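Local coordinates for protein oxalate--CoA ligase (Arabidopsis thaliana, PDB 5IE2) that belongs to the ANL superfamily of AMP-binding enzymes, with a large AMP-binding domain and a smaller C-terminal domain, and carries ATP in this model, at residues Ile71-Val76 and Ala81-Leu86; Gly164-His169 and Gly217-Leu222; Thr244-Met249 and Gln265-Arg270. All coordinates share one frame; numbering follows the deposited sequence.

Contact 1. Residues Ile71-Val76 and Ala81-Leu86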
loop_
_atom_site.group_PDB
_atom_site.type_symbol
_atom_site.label_atom_id
_atom_site.label_comp_id
_atom_site.label_asym_id
_atom_site.label_seq_id
_atom_site.Cartn_x
_atom_site.Cartn_y
_atom_site.Cartn_z
ATOM N N ILE A 71 12.867 -0.774 12.946
ATOM C CA ILE A 71 14.166 -1.358 13.238
ATOM C C ILE A 71 14.117 -2.868 13.095
ATOM O O ILE A 71 15.021 -3.462 12.496
ATOM C CB ILE A 71 14.650 -0.993 14.658
ATOM C CG1 ILE A 71 14.854 0.529 14.745
ATOM C CG2 ILE A 71 16.014 -1.811 14.985
ATOM C CD1 ILE A 71 15.023 1.080 16.189
ATOM N N MET A 72 13.102 -3.517 13.666
ATOM C CA MET A 72 13.083 -4.988 13.628
ATOM C C MET A 72 12.780 -5.555 12.239
ATOM O O MET A 72 13.308 -6.607 11.860
ATOM C CB MET A 72 12.073 -5.550 14.645
ATOM C CG MET A 72 12.538 -5.356 16.161
ATOM S SD MET A 72 14.322 -5.658 16.418
ATOM C CE MET A 72 14.478 -7.435 16.052
ATOM N N PHE A 73 11.954 -4.855 11.463
ATOM C CA PHE A 73 11.720 -5.251 10.058
ATOM C C PHE A 73 13.047 -5.326 9.291
ATOM O O PHE A 73 13.361 -6.354 8.619
ATOM C CB PHE A 73 10.765 -4.268 9.373
ATOM C CG PHE A 73 10.512 -4.589 7.921
ATOM C CD1 PHE A 73 9.522 -5.522 7.586
ATOM C CD2 PHE A 73 11.238 -3.972 6.929
ATOM C CE1 PHE A 73 9.266 -5.833 6.223
ATOM C CE2 PHE A 73 11.002 -4.270 5.568
ATOM C CZ PHE A 73 10.019 -5.216 5.235
ATOM N N LEU A 74 13.825 -4.246 9.415
ATOM C CA LEU A 74 15.089 -4.211 8.665
ATOM C C LEU A 74 16.145 -5.139 9.273
ATOM O O LEU A 74 17.023 -5.617 8.537
ATOM C CB LEU A 74 15.627 -2.777 8.614
ATOM C CG LEU A 74 14.717 -1.905 7.713
ATOM C CD1 LEU A 74 15.083 -0.420 7.781
ATOM C CD2 LEU A 74 14.758 -2.397 6.176
ATOM N N ALA A 75 16.088 -5.364 10.607
ATOM C CA ALA A 75 17.044 -6.309 11.263
ATOM C C ALA A 75 16.765 -7.738 10.814
ATOM O O ALA A 75 17.687 -8.517 10.584
ATOM C CB ALA A 75 16.981 -6.216 12.802
ATOM N N VAL A 76 15.489 -8.091 10.714
ATOM C CA VAL A 76 15.110 -9.435 10.233
ATOM C C VAL A 76 15.700 -9.605 8.834
ATOM O O VAL A 76 16.358 -10.655 8.528
ATOM C CB VAL A 76 13.573 -9.649 10.233
ATOM C CG1 VAL A 76 13.187 -10.892 9.365
ATOM C CG2 VAL A 76 13.079 -9.813 11.714
ATOM N N ALA A 81 16.775 -13.272 6.956
ATOM C CA ALA A 81 15.506 -13.903 7.226
ATOM C C ALA A 81 14.418 -13.154 6.492
ATOM O O ALA A 81 14.662 -12.088 5.921
ATOM C CB ALA A 81 15.240 -13.924 8.762
ATOM N N THR A 82 13.209 -13.715 6.516
ATOM C CA THR A 82 12.062 -13.144 5.806
ATOM C C THR A 82 11.115 -12.519 6.829
ATOM O O THR A 82 10.704 -13.234 7.741
ATOM C CB THR A 82 11.300 -14.251 4.995
ATOM O OG1 THR A 82 12.200 -14.807 4.009
ATOM C CG2 THR A 82 10.095 -13.650 4.251
ATOM N N ALA A 83 10.779 -11.231 6.673
ATOM C CA ALA A 83 9.828 -10.553 7.587
ATOM C C ALA A 83 8.390 -10.829 7.157
ATOM O O ALA A 83 8.098 -10.678 5.971
ATOM C CB ALA A 83 10.088 -9.086 7.593
ATOM N N ALA A 84 7.509 -11.210 8.104
ATOM C CA ALA A 84 6.096 -11.434 7.831
ATOM C C ALA A 84 5.297 -10.487 8.757
ATOM O O ALA A 84 4.876 -10.897 9.850
ATOM C CB ALA A 84 5.732 -12.908 8.083
ATOM N N PRO A 85 5.117 -9.243 8.328
ATOM C CA PRO A 85 4.325 -8.267 9.120
ATOM C C PRO A 85 2.852 -8.685 9.100
ATOM O O PRO A 85 2.326 -9.105 8.063
ATOM C CB PRO A 85 4.557 -6.947 8.396
ATOM C CG PRO A 85 5.198 -7.285 7.078
ATOM C CD PRO A 85 5.716 -8.655 7.111
ATOM N N LEU A 86 2.190 -8.601 10.251
ATOM C CA LEU A 86 0.804 -9.033 10.382
ATOM C C LEU A 86 -0.014 -7.916 11.044
ATOM O O LEU A 86 0.497 -7.205 11.923
ATOM C CB LEU A 86 0.708 -10.318 11.217
ATOM C CG LEU A 86 1.389 -11.553 10.587
ATOM C CD1 LEU A 86 1.293 -12.726 11.556
ATOM C CD2 LEU A 86 0.742 -11.918 9.243
#
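Phe73 and Val76, one helical turn apart on helix 67-78, put their side chains against alternate residues of strand 82-85 and the residue just before it. The methyl of Ala83 is the common partner. On one side it meets the Phe73 ring, lying 3.6 Å from CD1 and equally close to CE1, and it approaches the ring obliquely. On the other it lies 4.0 Å from CG1 of Val76. The ring gets there because Phe73 CG is turned opposite the backbone N (chi1 178°), which carries the phenyl out from the helix to the strand; farther along, CE1 comes within 4.4 Å of CG in the Pro85 ring, a looser touch.

Toward the strand, Val76 presents a single branch, CG1. Anti to the backbone N and lying beside the carbonyl carbon, CG1 rests on the strand backbone, 3.6 Å from the N of Ala83, while also packing 3.7 Å from the CB of Ala81. Where the two segments converge, a single backbone bond ties them: Ala81 N donates to Val76 O at 3.1 Å, a bent bond with 149° at the hydrogen.

Further out, Leu166 lies against both Phe73 and Pro85, and Leu61 of strand 58-61 backs Ala83. Leu47 of helix 33-50 and Val59 also touch Val76, so this valine is enclosed from several elements. In the strand itself, backbone bonds pair Thr82 and Ala84 with Val59, and Ala83 with Ala165 and Phe167. Helix and strand run roughly antiparallel, at 148°, with their axes 7.7 Å apart at closest. That is the second half of a beta-alpha-beta crossover, in which helix 67-78 packs on the sheet while joining the parallel neighbours 58-61 and 82-85.

Contact 2. Residues Gly164-His169 and Gly217-Leu222; sequences GALFLH and GLLAGL
A classic beta bulge in the antiparallel pair of strands 164-169 and 179-183 belongs to this contact: Ala165 and Leu166 both face Leu182, and Leu166 is the residue that reaches helix 215-227. This is strand-to-helix packing inside the AMP-binding domain, wholly apolar and small, with 92 Å² buried over both sides. The backbones stay well apart, the nearest CA atoms being those of Leu166 and Leu218 at 10.6 Å, so the leucine side chains have to span the gap.

They do so tip to tip. In both residues CG stands opposite the backbone N (chi1 170° in Leu166 and -176° in Leu218), which extends each chain toward the other.

Around the pair, Phe73 of helix 67-78 packs on Leu218, and Leu187 of helix 184-198 on Leu166. Behind the interface, helix 215-227 makes a wider pi-type turn, where Leu222 N bonds to Gly217 O at 3.0 Å. Leu219 joins from the flank, packing also on Ser190 and Val191 of helix 184-198; its CD2 lies 4.4 Å from CD2 of Leu166. The tighter meeting is CD2 of Leu166 with CD2 of Leu218, at 3.8 Å.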
loop_
_atom_site.group_PDB
_atom_site.type_symbol
_atom_site.label_atom_id
_atom_site.label_comp_id
_atom_site.label_asym_id
_atom_site.label_seq_id
_atom_site.Cartn_x
_atom_site.Cartn_y
_atom_site.Cartn_z
ATOM N N GLY A 164 14.882 -14.509 0.449
ATOM C CA GLY A 164 13.545 -14.002 0.775
ATOM C C GLY A 164 13.696 -12.850 1.755
ATOM O O GLY A 164 14.606 -12.839 2.565
ATOM N N ALA A 165 12.795 -11.868 1.687
ATOM C CA ALA A 165 12.884 -10.748 2.591
ATOM C C ALA A 165 11.526 -10.376 3.176
ATOM O O ALA A 165 11.459 -9.865 4.295
ATOM C CB ALA A 165 13.491 -9.499 1.829
ATOM N N LEU A 166 10.447 -10.590 2.411
ATOM C CA LEU A 166 9.126 -10.065 2.843
ATOM C C LEU A 166 8.098 -11.089 2.415
ATOM O O LEU A 166 8.211 -11.647 1.321
ATOM C CB LEU A 166 8.869 -8.697 2.222
ATOM C CG LEU A 166 7.464 -8.125 2.382
ATOM C CD1 LEU A 166 7.195 -7.994 3.878
ATOM C CD2 LEU A 166 7.354 -6.767 1.683
ATOM N N PHE A 167 7.173 -11.424 3.299
ATOM C CA PHE A 167 6.119 -12.359 2.950
ATOM C C PHE A 167 4.828 -11.688 3.392
ATOM O O PHE A 167 4.748 -11.297 4.552
ATOM C CB PHE A 167 6.282 -13.705 3.660
ATOM C CG PHE A 167 5.183 -14.691 3.325
ATOM C CD1 PHE A 167 5.219 -15.400 2.141
ATOM C CD2 PHE A 167 4.117 -14.895 4.191
ATOM C CE1 PHE A 167 4.193 -16.312 1.817
ATOM C CE2 PHE A 167 3.079 -15.827 3.882
ATOM C CZ PHE A 167 3.135 -16.528 2.728
ATOM N N LEU A 168 3.874 -11.560 2.462
ATOM C CA LEU A 168 2.580 -10.861 2.648
ATOM C C LEU A 168 1.480 -11.700 2.031
ATOM O O LEU A 168 1.752 -12.592 1.225
ATOM C CB LEU A 168 2.574 -9.477 1.962
ATOM C CG LEU A 168 3.545 -8.495 2.564
ATOM C CD1 LEU A 168 3.646 -7.261 1.713
ATOM C CD2 LEU A 168 3.050 -8.170 3.959
ATOM N N HIS A 169 0.240 -11.413 2.415
ATOM C CA HIS A 169 -0.917 -11.954 1.719
ATOM C C HIS A 169 -1.604 -10.811 1.003
ATOM O O HIS A 169 -1.468 -9.653 1.390
ATOM C CB HIS A 169 -1.891 -12.634 2.675
ATOM C CG HIS A 169 -1.534 -14.050 2.971
ATOM N ND1 HIS A 169 -0.618 -14.407 3.943
ATOM C CD2 HIS A 169 -1.926 -15.210 2.378
ATOM C CE1 HIS A 169 -0.490 -15.728 3.957
ATOM N NE2 HIS A 169 -1.277 -16.239 3.023
ATOM N N GLY A 217 2.222 1.597 2.257
ATOM C CA GLY A 217 2.947 2.380 3.267
ATOM C C GLY A 217 4.361 1.862 3.455
ATOM O O GLY A 217 5.311 2.648 3.612
ATOM N N LEU A 218 4.537 0.538 3.421
ATOM C CA LEU A 218 5.872 -0.036 3.640
ATOM C C LEU A 218 6.872 0.342 2.542
ATOM O O LEU A 218 7.965 0.819 2.849
ATOM C CB LEU A 218 5.780 -1.559 3.719
ATOM C CG LEU A 218 7.008 -2.378 4.036
ATOM C CD1 LEU A 218 7.516 -1.925 5.424
ATOM C CD2 LEU A 218 6.645 -3.879 4.067
ATOM N N LEU A 219 6.531 0.079 1.264
ATOM C CA LEU A 219 7.482 0.345 0.154
ATOM C C LEU A 219 7.609 1.812 -0.192
ATOM O O LEU A 219 8.713 2.324 -0.389
ATOM C CB LEU A 219 7.082 -0.417 -1.156
ATOM C CG LEU A 219 7.757 -1.775 -1.300
ATOM C CD1 LEU A 219 9.296 -1.625 -1.561
ATOM C CD2 LEU A 219 7.483 -2.702 -0.052
ATOM N N ALA A 220 6.492 2.521 -0.328
ATOM C CA ALA A 220 6.579 3.901 -0.806
ATOM C C ALA A 220 6.888 4.859 0.311
ATOM O O ALA A 220 7.818 5.660 0.204
ATOM C CB ALA A 220 5.241 4.329 -1.515
ATOM N N GLY A 221 6.063 4.836 1.355
ATOM C CA GLY A 221 6.295 5.789 2.449
ATOM C C GLY A 221 7.612 5.543 3.207
ATOM O O GLY A 221 8.389 6.472 3.409
ATOM N N LEU A 222 7.852 4.299 3.619
ATOM C CA LEU A 222 8.986 4.010 4.502
ATOM C C LEU A 222 10.255 3.664 3.713
ATOM O O LEU A 222 11.261 4.388 3.765
ATOM C CB LEU A 222 8.632 2.864 5.473
ATOM C CG LEU A 222 9.819 2.444 6.360
ATOM C CD1 LEU A 222 10.216 3.595 7.395
ATOM C CD2 LEU A 222 9.546 1.088 7.036
#

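Contact 3. Residues Thr244-Met249 and Gln265-Arg270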
loop_
_atom_site.group_PDB
_atom_site.type_symbol
_atom_site.label_atom_id
_atom_site.label_comp_id
_atom_site.label_asym_id
_atom_site.label_seq_id
_atom_site.Cartn_x
_atom_site.Cartn_y
_atom_site.Cartn_z
ATOM N N THR A 244 -3.684 15.212 13.891
ATOM C CA THR A 244 -2.265 15.527 14.055
ATOM C C THR A 244 -1.483 15.538 12.743
ATOM O O THR A 244 -0.303 15.856 12.753
ATOM C CB THR A 244 -1.559 14.543 14.987
ATOM O OG1 THR A 244 -1.630 13.224 14.431
ATOM C CG2 THR A 244 -2.216 14.575 16.402
ATOM N N PHE A 245 -2.145 15.169 11.641
ATOM C CA PHE A 245 -1.457 15.020 10.334
ATOM C C PHE A 245 -0.709 16.278 9.921
ATOM O O PHE A 245 0.512 16.230 9.690
ATOM C CB PHE A 245 -2.472 14.623 9.241
ATOM C CG PHE A 245 -1.859 14.524 7.871
ATOM C CD1 PHE A 245 -0.810 13.632 7.660
ATOM C CD2 PHE A 245 -2.289 15.337 6.826
ATOM C CE1 PHE A 245 -0.198 13.511 6.402
ATOM C CE2 PHE A 245 -1.674 15.229 5.544
ATOM C CZ PHE A 245 -0.630 14.320 5.349
ATOM N N TRP A 246 -1.420 17.409 9.778
ATOM C CA TRP A 246 -0.763 18.594 9.276
ATOM C C TRP A 246 0.202 19.182 10.293
ATOM O O TRP A 246 1.240 19.668 9.884
ATOM C CB TRP A 246 -1.770 19.660 8.822
ATOM C CG TRP A 246 -2.423 19.247 7.475
ATOM C CD1 TRP A 246 -3.730 18.917 7.273
ATOM C CD2 TRP A 246 -1.770 19.114 6.205
ATOM N NE1 TRP A 246 -3.945 18.583 5.951
ATOM C CE2 TRP A 246 -2.751 18.687 5.275
ATOM C CE3 TRP A 246 -0.457 19.325 5.763
ATOM C CZ2 TRP A 246 -2.462 18.482 3.922
ATOM C CZ3 TRP A 246 -0.154 19.099 4.416
ATOM C CH2 TRP A 246 -1.161 18.690 3.505
ATOM N N PRO A 247 -0.136 19.137 11.598
ATOM C CA PRO A 247 0.932 19.578 12.527
ATOM C C PRO A 247 2.246 18.793 12.400
ATOM O O PRO A 247 3.329 19.402 12.481
ATOM C CB PRO A 247 0.293 19.380 13.892
ATOM C CG PRO A 247 -1.162 19.714 13.633
ATOM C CD PRO A 247 -1.449 19.075 12.287
ATOM N N ASP A 248 2.148 17.475 12.211
ATOM C CA ASP A 248 3.346 16.657 11.982
ATOM C C ASP A 248 4.028 16.986 10.659
ATOM O O ASP A 248 5.265 17.039 10.600
ATOM C CB ASP A 248 3.013 15.167 12.027
ATOM C CG ASP A 248 2.847 14.628 13.463
ATOM O OD1 ASP A 248 3.230 15.350 14.423
ATOM O OD2 ASP A 248 2.334 13.491 13.621
ATOM N N MET A 249 3.236 17.177 9.605
ATOM C CA MET A 249 3.810 17.490 8.293
ATOM C C MET A 249 4.584 18.804 8.382
ATOM O O MET A 249 5.634 18.950 7.752
ATOM C CB MET A 249 2.725 17.609 7.217
ATOM C CG MET A 249 2.007 16.283 6.888
ATOM S SD MET A 249 2.987 15.215 5.747
ATOM C CE MET A 249 2.775 16.123 4.170
ATOM N N GLN A 265 -9.755 11.451 1.286
ATOM C CA GLN A 265 -11.108 12.019 1.552
ATOM C C GLN A 265 -11.253 12.457 3.007
ATOM O O GLN A 265 -11.863 13.520 3.280
ATOM C CB GLN A 265 -12.202 11.014 1.200
ATOM C CG GLN A 265 -12.385 10.867 -0.334
ATOM C CD GLN A 265 -13.223 9.658 -0.695
ATOM O OE1 GLN A 265 -12.788 8.504 -0.505
ATOM N NE2 GLN A 265 -14.454 9.901 -1.217
ATOM N N ILE A 266 -10.735 11.658 3.928
ATOM C CA ILE A 266 -10.762 12.096 5.348
ATOM C C ILE A 266 -9.962 13.395 5.594
ATOM O O ILE A 266 -10.407 14.294 6.353
ATOM C CB ILE A 266 -10.235 10.960 6.268
ATOM C CG1 ILE A 266 -11.224 9.805 6.189
ATOM C CG2 ILE A 266 -10.017 11.454 7.721
ATOM C CD1 ILE A 266 -10.806 8.537 6.869
ATOM N N ILE A 267 -8.795 13.507 4.949
ATOM C CA ILE A 267 -7.946 14.707 5.045
ATOM C C ILE A 267 -8.672 15.908 4.451
ATOM O O ILE A 267 -8.615 17.027 4.987
ATOM C CB ILE A 267 -6.624 14.463 4.319
ATOM C CG1 ILE A 267 -5.798 13.428 5.118
ATOM C CG2 ILE A 267 -5.834 15.780 4.073
ATOM C CD1 ILE A 267 -4.542 12.874 4.292
ATOM N N LEU A 268 -9.382 15.681 3.342
ATOM C CA LEU A 268 -10.192 16.773 2.737
ATOM C C LEU A 268 -11.350 17.201 3.633
ATOM O O LEU A 268 -11.614 18.408 3.776
ATOM C CB LEU A 268 -10.750 16.374 1.388
ATOM C CG LEU A 268 -9.690 16.440 0.275
ATOM C CD1 LEU A 268 -10.279 15.796 -0.985
ATOM C CD2 LEU A 268 -9.310 17.873 -0.011
ATOM N N ASP A 269 -12.020 16.232 4.235
ATOM C CA ASP A 269 -13.106 16.543 5.183
ATOM C C ASP A 269 -12.565 17.424 6.334
ATOM O O ASP A 269 -13.235 18.403 6.797
ATOM C CB ASP A 269 -13.707 15.275 5.813
ATOM C CG ASP A 269 -14.588 14.434 4.842
ATOM O OD1 ASP A 269 -15.078 14.940 3.793
ATOM O OD2 ASP A 269 -14.795 13.231 5.171
ATOM N N ARG A 270 -11.405 17.031 6.855
ATOM C CA ARG A 270 -10.792 17.781 7.952
ATOM C C ARG A 270 -10.452 19.209 7.489
ATOM O O ARG A 270 -10.591 20.212 8.251
ATOM C CB ARG A 270 -9.560 17.034 8.472
ATOM C CG ARG A 270 -8.659 17.827 9.418
ATOM C CD ARG A 270 -9.288 17.955 10.792
ATOM N NE ARG A 270 -8.426 18.688 11.711
ATOM C CZ ARG A 270 -8.740 18.938 12.981
ATOM N NH1 ARG A 270 -9.889 18.507 13.471
ATOM N NH2 ARG A 270 -7.909 19.644 13.741
HETATM O O HOH W 1 -6.753 18.214 6.492
#
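Ile267 meets two aromatic rings of helix 242-251, one with each branch of its side chain. Before it in the segment, Gln265 reaches strand 436-446, where its OE1 is hydrogen-bonded to Gln438 NE2. At Ile267 itself the CD1 methyl sits over one face of the Phe245 ring, 3.9 Å from CE2. Its CG2 branch, carried opposite the backbone N, instead approaches the indole of Trp246 obliquely and stops 3.9 Å from NE1. Both aromatic side chains cross that of the isoleucine at about a right angle.

The two rings also support each other, for CE2 of Phe245 stands 3.6 Å above the indole plane, over its centre. The contact joins two helices that follow each other with strand 256-259 between them, an edge strand of a five-stranded mixed sheet; its Tyr257 touches both Phe245 and Ile267.

The carbonyl of Ile267 takes part too. A water donates to Ile267 O at 2.7 Å and lies in the indole plane at its edge, where it accepts a weak bond of 2.9 Å from Trp246 NE1. Next along, Leu268 leaves this interface for helix 294-304, packing on Arg299, Leu300 and Ala303, while Phe304 of that helix touches both Trp246 and Ile267.

In the fold
All three contacts are made by buried residues, but the centre of contact 2 lies about 8 Å from the centre of the chain, those of contacts 1 and 3 about 17 and 19 Å. Contacts 1 and 2 form one continuous region, since strand 164-169 of contact 2 is a neighbour of strand 82-85 of contact 1, and Phe73 takes part in contact 1 while touching the leucines of contact 2. Contact 3 stands apart, its nearest atoms about 11 Å from contact 2. The chemistry differs as well: aliphatic only in contact 2, aromatic and aliphatic with a direct backbone bond in contact 1, and rings with a bridging water in contact 3, whose helices also carry exposed residues such as Asp269.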